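PDB 2VSO: eukaryotic initiation factor 4F subunit p150 from Saccharomyces cerevisiae, which joins the mRNA cap-binding complex eIF4F as a scaffold for assembly of the translation apparatus and stimulates translation by binding the polyadenylate-binding protein PAB1. Local coordinates for residues E211-N222 against I262-I273. Sequence-based numbering, arbitrary orientation.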
loop_
_atom_site.group_PDB
_atom_site.type_symbol
_atom_site.label_atom_id
_atom_site.label_comp_id
_atom_site.label_asym_id
_atom_site.label_seq_id
_atom_site.Cartn_x
_atom_site.Cartn_y
_atom_site.Cartn_z
ATOM N N GLU C 211 -10.232 15.263 5.530
ATOM C CA GLU C 211 -10.559 13.900 5.145
ATOM C C GLU C 211 -9.808 12.836 5.956
ATOM O O GLU C 211 -10.324 11.744 6.176
ATOM C CB GLU C 211 -10.408 13.706 3.635
ATOM C CG GLU C 211 -11.559 14.350 2.873
ATOM C CD GLU C 211 -11.647 13.917 1.425
ATOM O OE1 GLU C 211 -10.688 13.287 0.927
ATOM O OE2 GLU C 211 -12.683 14.219 0.790
ATOM N N GLU C 212 -8.606 13.159 6.417
ATOM C CA GLU C 212 -7.867 12.256 7.292
ATOM C C GLU C 212 -8.584 12.043 8.631
ATOM O O GLU C 212 -8.607 10.937 9.163
ATOM C CB GLU C 212 -6.452 12.775 7.539
ATOM C CG GLU C 212 -5.728 13.231 6.288
ATOM C CD GLU C 212 -4.302 13.623 6.580
ATOM O OE1 GLU C 212 -3.861 13.410 7.731
ATOM O OE2 GLU C 212 -3.625 14.144 5.666
ATOM N N THR C 213 -9.173 13.107 9.167
ATOM C CA THR C 213 -9.897 13.022 10.429
ATOM C C THR C 213 -11.137 12.144 10.314
ATOM O O THR C 213 -11.365 11.268 11.150
ATOM C CB THR C 213 -10.274 14.423 10.955
ATOM O OG1 THR C 213 -9.101 15.059 11.471
ATOM C CG2 THR C 213 -11.290 14.326 12.055
ATOM N N LEU C 214 -11.924 12.389 9.269
ATOM C CA LEU C 214 -13.118 11.604 8.955
ATOM C C LEU C 214 -12.782 10.139 8.725
ATOM O O LEU C 214 -13.492 9.247 9.174
ATOM C CB LEU C 214 -13.767 12.153 7.692
ATOM C CG LEU C 214 -14.475 13.487 7.821
ATOM C CD1 LEU C 214 -14.570 14.130 6.461
ATOM C CD2 LEU C 214 -15.844 13.267 8.451
ATOM N N GLU C 215 -11.714 9.914 7.978
ATOM C CA GLU C 215 -11.155 8.589 7.783
ATOM C C GLU C 215 -10.928 7.938 9.142
ATOM O O GLU C 215 -11.282 6.785 9.365
ATOM C CB GLU C 215 -9.815 8.718 7.061
ATOM C CG GLU C 215 -9.286 7.431 6.494
ATOM C CD GLU C 215 -9.921 7.099 5.164
ATOM O OE1 GLU C 215 -10.457 5.977 5.034
ATOM O OE2 GLU C 215 -9.887 7.967 4.260
ATOM N N SER C 216 -10.322 8.704 10.042
ATOM C CA SER C 216 -9.936 8.234 11.360
ATOM C C SER C 216 -11.140 7.804 12.187
ATOM O O SER C 216 -11.111 6.747 12.812
ATOM C CB SER C 216 -9.163 9.333 12.090
ATOM O OG SER C 216 -8.920 8.995 13.446
ATOM N N VAL C 217 -12.190 8.627 12.181
ATOM C CA VAL C 217 -13.415 8.359 12.929
ATOM C C VAL C 217 -14.100 7.080 12.480
ATOM O O VAL C 217 -14.491 6.259 13.311
ATOM C CB VAL C 217 -14.431 9.511 12.817
ATOM C CG1 VAL C 217 -15.301 9.545 14.046
ATOM C CG2 VAL C 217 -13.711 10.825 12.699
ATOM N N VAL C 218 -14.254 6.925 11.166
ATOM C CA VAL C 218 -14.858 5.731 10.587
ATOM C C VAL C 218 -14.107 4.494 11.035
ATOM O O VAL C 218 -14.696 3.577 11.605
ATOM C CB VAL C 218 -14.929 5.797 9.031
ATOM C CG1 VAL C 218 -15.250 4.442 8.458
ATOM C CG2 VAL C 218 -15.965 6.822 8.578
ATOM N N GLU C 219 -12.803 4.473 10.795
ATOM C CA GLU C 219 -11.992 3.335 11.199
ATOM C C GLU C 219 -12.118 3.029 12.687
ATOM O O GLU C 219 -12.169 1.860 13.074
ATOM C CB GLU C 219 -10.537 3.531 10.807
ATOM C CG GLU C 219 -10.308 3.601 9.314
ATOM C CD GLU C 219 -8.895 4.044 8.966
ATOM O OE1 GLU C 219 -8.142 4.407 9.894
ATOM O OE2 GLU C 219 -8.538 4.032 7.771
ATOM N N LEU C 220 -12.184 4.073 13.517
ATOM C CA LEU C 220 -12.374 3.894 14.950
ATOM C C LEU C 220 -13.747 3.306 15.272
ATOM O O LEU C 220 -13.867 2.320 15.983
ATOM C CB LEU C 220 -12.177 5.219 15.671
ATOM C CG LEU C 220 -12.175 5.174 17.204
ATOM C CD1 LEU C 220 -11.034 4.307 17.748
ATOM C CD2 LEU C 220 -12.073 6.575 17.732
ATOM N N LEU C 221 -14.790 3.904 14.722
ATOM C CA LEU C 221 -16.125 3.352 14.864
ATOM C C LEU C 221 -16.257 1.917 14.329
ATOM O O LEU C 221 -17.040 1.120 14.845
ATOM C CB LEU C 221 -17.131 4.262 14.184
ATOM C CG LEU C 221 -17.352 5.563 14.927
ATOM C CD1 LEU C 221 -17.967 6.582 13.996
ATOM C CD2 LEU C 221 -18.223 5.306 16.133
ATOM N N ASN C 222 -15.508 1.578 13.289
ATOM C CA ASN C 222 -15.548 0.206 12.812
ATOM C C ASN C 222 -14.840 -0.750 13.760
ATOM O O ASN C 222 -15.284 -1.872 13.969
ATOM C CB ASN C 222 -15.006 0.088 11.385
ATOM C CG ASN C 222 -16.067 0.375 10.339
ATOM O OD1 ASN C 222 -17.112 -0.277 10.300
ATOM N ND2 ASN C 222 -15.807 1.355 9.489
ATOM N N ILE C 262 -17.555 16.776 0.415
ATOM C CA ILE C 262 -16.537 15.750 0.605
ATOM C C ILE C 262 -16.489 14.779 -0.583
ATOM O O ILE C 262 -17.473 14.587 -1.291
ATOM C CB ILE C 262 -16.789 14.941 1.910
ATOM C CG1 ILE C 262 -18.236 14.453 1.952
ATOM C CG2 ILE C 262 -16.499 15.792 3.137
ATOM C CD1 ILE C 262 -18.586 13.673 3.162
ATOM N N SER C 263 -15.333 14.165 -0.786
ATOM C CA SER C 263 -15.158 13.182 -1.834
ATOM C C SER C 263 -16.217 12.102 -1.704
ATOM O O SER C 263 -16.649 11.777 -0.608
ATOM C CB SER C 263 -13.757 12.568 -1.757
ATOM O OG SER C 263 -13.721 11.487 -0.848
ATOM N N SER C 264 -16.641 11.557 -2.835
ATOM C CA SER C 264 -17.625 10.491 -2.847
ATOM C C SER C 264 -17.156 9.340 -1.981
ATOM O O SER C 264 -17.955 8.697 -1.318
ATOM C CB SER C 264 -17.860 9.990 -4.280
ATOM O OG SER C 264 -18.635 10.908 -5.026
ATOM N N ARG C 265 -15.855 9.072 -2.016
ATOM C CA ARG C 265 -15.273 7.931 -1.319
ATOM C C ARG C 265 -15.583 8.007 0.174
ATOM O O ARG C 265 -15.998 7.015 0.774
ATOM C CB ARG C 265 -13.760 7.900 -1.550
ATOM C CG ARG C 265 -13.091 6.582 -1.247
ATOM C CD ARG C 265 -11.604 6.669 -1.529
ATOM N NE ARG C 265 -10.940 7.528 -0.561
ATOM C CZ ARG C 265 -10.470 7.105 0.607
ATOM N NH1 ARG C 265 -10.577 5.822 0.945
ATOM N NH2 ARG C 265 -9.892 7.970 1.430
ATOM N N ILE C 266 -15.387 9.195 0.757
ATOM C CA ILE C 266 -15.628 9.428 2.179
ATOM C C ILE C 266 -17.117 9.462 2.486
ATOM O O ILE C 266 -17.552 9.001 3.540
ATOM C CB ILE C 266 -14.990 10.750 2.686
ATOM C CG1 ILE C 266 -13.565 10.908 2.176
ATOM C CG2 ILE C 266 -14.957 10.769 4.190
ATOM C CD1 ILE C 266 -12.568 10.072 2.923
ATOM N N LYS C 267 -17.897 10.026 1.569
ATOM C CA LYS C 267 -19.345 10.091 1.724
ATOM C C LYS C 267 -19.922 8.688 1.764
ATOM O O LYS C 267 -20.921 8.447 2.428
ATOM C CB LYS C 267 -19.996 10.874 0.589
ATOM C CG LYS C 267 -21.485 11.110 0.809
ATOM C CD LYS C 267 -22.182 11.592 -0.452
ATOM C CE LYS C 267 -22.148 10.526 -1.539
ATOM N NZ LYS C 267 -22.544 11.063 -2.873
ATOM N N PHE C 268 -19.280 7.766 1.051
ATOM C CA PHE C 268 -19.709 6.378 1.049
ATOM C C PHE C 268 -19.364 5.705 2.363
ATOM O O PHE C 268 -20.118 4.873 2.839
ATOM C CB PHE C 268 -19.098 5.584 -0.122
ATOM C CG PHE C 268 -19.727 5.882 -1.460
ATOM C CD1 PHE C 268 -18.972 5.828 -2.619
ATOM C CD2 PHE C 268 -21.064 6.230 -1.552
ATOM C CE1 PHE C 268 -19.544 6.111 -3.839
ATOM C CE2 PHE C 268 -21.634 6.520 -2.775
ATOM C CZ PHE C 268 -20.873 6.455 -3.918
ATOM N N LYS C 269 -18.212 6.053 2.934
ATOM C CA LYS C 269 -17.791 5.506 4.230
ATOM C C LYS C 269 -18.736 5.919 5.358
ATOM O O LYS C 269 -19.142 5.096 6.171
ATOM C CB LYS C 269 -16.359 5.933 4.568
ATOM C CG LYS C 269 -15.286 5.170 3.800
ATOM C CD LYS C 269 -13.906 5.822 3.948
ATOM C CE LYS C 269 -12.805 4.832 3.614
ATOM N NZ LYS C 269 -13.047 4.150 2.315
ATOM N N LEU C 270 -19.088 7.199 5.385
ATOM C CA LEU C 270 -20.006 7.726 6.375
ATOM C C LEU C 270 -21.399 7.115 6.291
ATOM O O LEU C 270 -22.012 6.807 7.299
ATOM C CB LEU C 270 -20.098 9.245 6.243
ATOM C CG LEU C 270 -18.763 9.985 6.280
ATOM C CD1 LEU C 270 -18.951 11.448 5.914
ATOM C CD2 LEU C 270 -18.136 9.854 7.654
ATOM N N ILE C 271 -21.909 6.962 5.078
ATOM C CA ILE C 271 -23.240 6.409 4.880
ATOM C C ILE C 271 -23.270 4.942 5.315
ATOM O O ILE C 271 -24.302 4.426 5.753
ATOM C CB ILE C 271 -23.703 6.598 3.417
ATOM C CG1 ILE C 271 -24.116 8.049 3.192
ATOM C CG2 ILE C 271 -24.864 5.687 3.078
ATOM C CD1 ILE C 271 -24.062 8.466 1.751
ATOM N N ASP C 272 -22.116 4.293 5.238
ATOM C CA ASP C 272 -22.003 2.888 5.608
ATOM C C ASP C 272 -21.879 2.579 7.104
ATOM O O ASP C 272 -22.432 1.573 7.538
ATOM C CB ASP C 272 -20.902 2.200 4.805
ATOM C CG ASP C 272 -21.268 2.054 3.333
ATOM O OD1 ASP C 272 -22.321 2.595 2.931
ATOM O OD2 ASP C 272 -20.511 1.400 2.583
ATOM N N ILE C 273 -21.174 3.406 7.893
ATOM C CA ILE C 273 -21.237 3.219 9.359
ATOM C C ILE C 273 -22.591 3.627 9.915
ATOM O O ILE C 273 -23.059 3.037 10.880
ATOM C CB ILE C 273 -20.118 3.927 10.197
ATOM C CG1 ILE C 273 -19.420 5.014 9.395
ATOM C CG2 ILE C 273 -19.140 2.911 10.812
ATOM C CD1 ILE C 273 -19.995 6.378 9.631
#
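Glu215 lies nearest Ile266 and Val218 nearest Leu270 in the backbone register where helix 211-222 runs beside helix 264-273; the short axes approach to 10.2 Å with their N-to-C directions 28° apart, packing between two helices of the MIF4G domain, an all-helical, HEAT-repeat-like fold. Val218 CA and Leu270 CA are 6.9 Å apart. The apolar seam is built from branch ends: Val218 CG2 touches Leu270 CD2 at 3.8 Å and also meets Ile273 CG1, while the Leu214 and Ile266 side chains cross at about a right angle, Leu214 CB 3.9 Å from Ile266 CG2. Leu270 reaches back to Ile256 and Ile257 of helix 242-257. Helix 264-273 also lies against another protein chain, where Phe268 makes a cation-pi contact and Asp272 a salt bridge with basic residues of that chain.

Polar contacts border the seam. Glu211, extended beyond CG, carries its carboxylate past Ile266 CG1 to the helix start, where Ser263 N donates to Glu211 OE2 (3.1 Å, 160° at the hydrogen). Ser263 is itself the N-cap, its OG accepting from Ile266 N at 3.3 Å. Replacing Glu211 with an alanine would probably leave Ser263 N without this acceptor and uncover Ile266 CG1. Glu215 bends at chi2, bringing OE2 to Arg265 NH2 in a 2.8 Å salt bridge; carboxylate and guanidinium planes are 12° apart and the syn side is used, but the bond is bent and OE2 is tilted from the guanidinium plane. Glu215 OE1 lies 4.2 Å from Lys269 NZ, beyond a salt bridge.

The helix start would be expected to favour the negative charge of Glu211, and Arg265, with Lys269 nearby, that of Glu215.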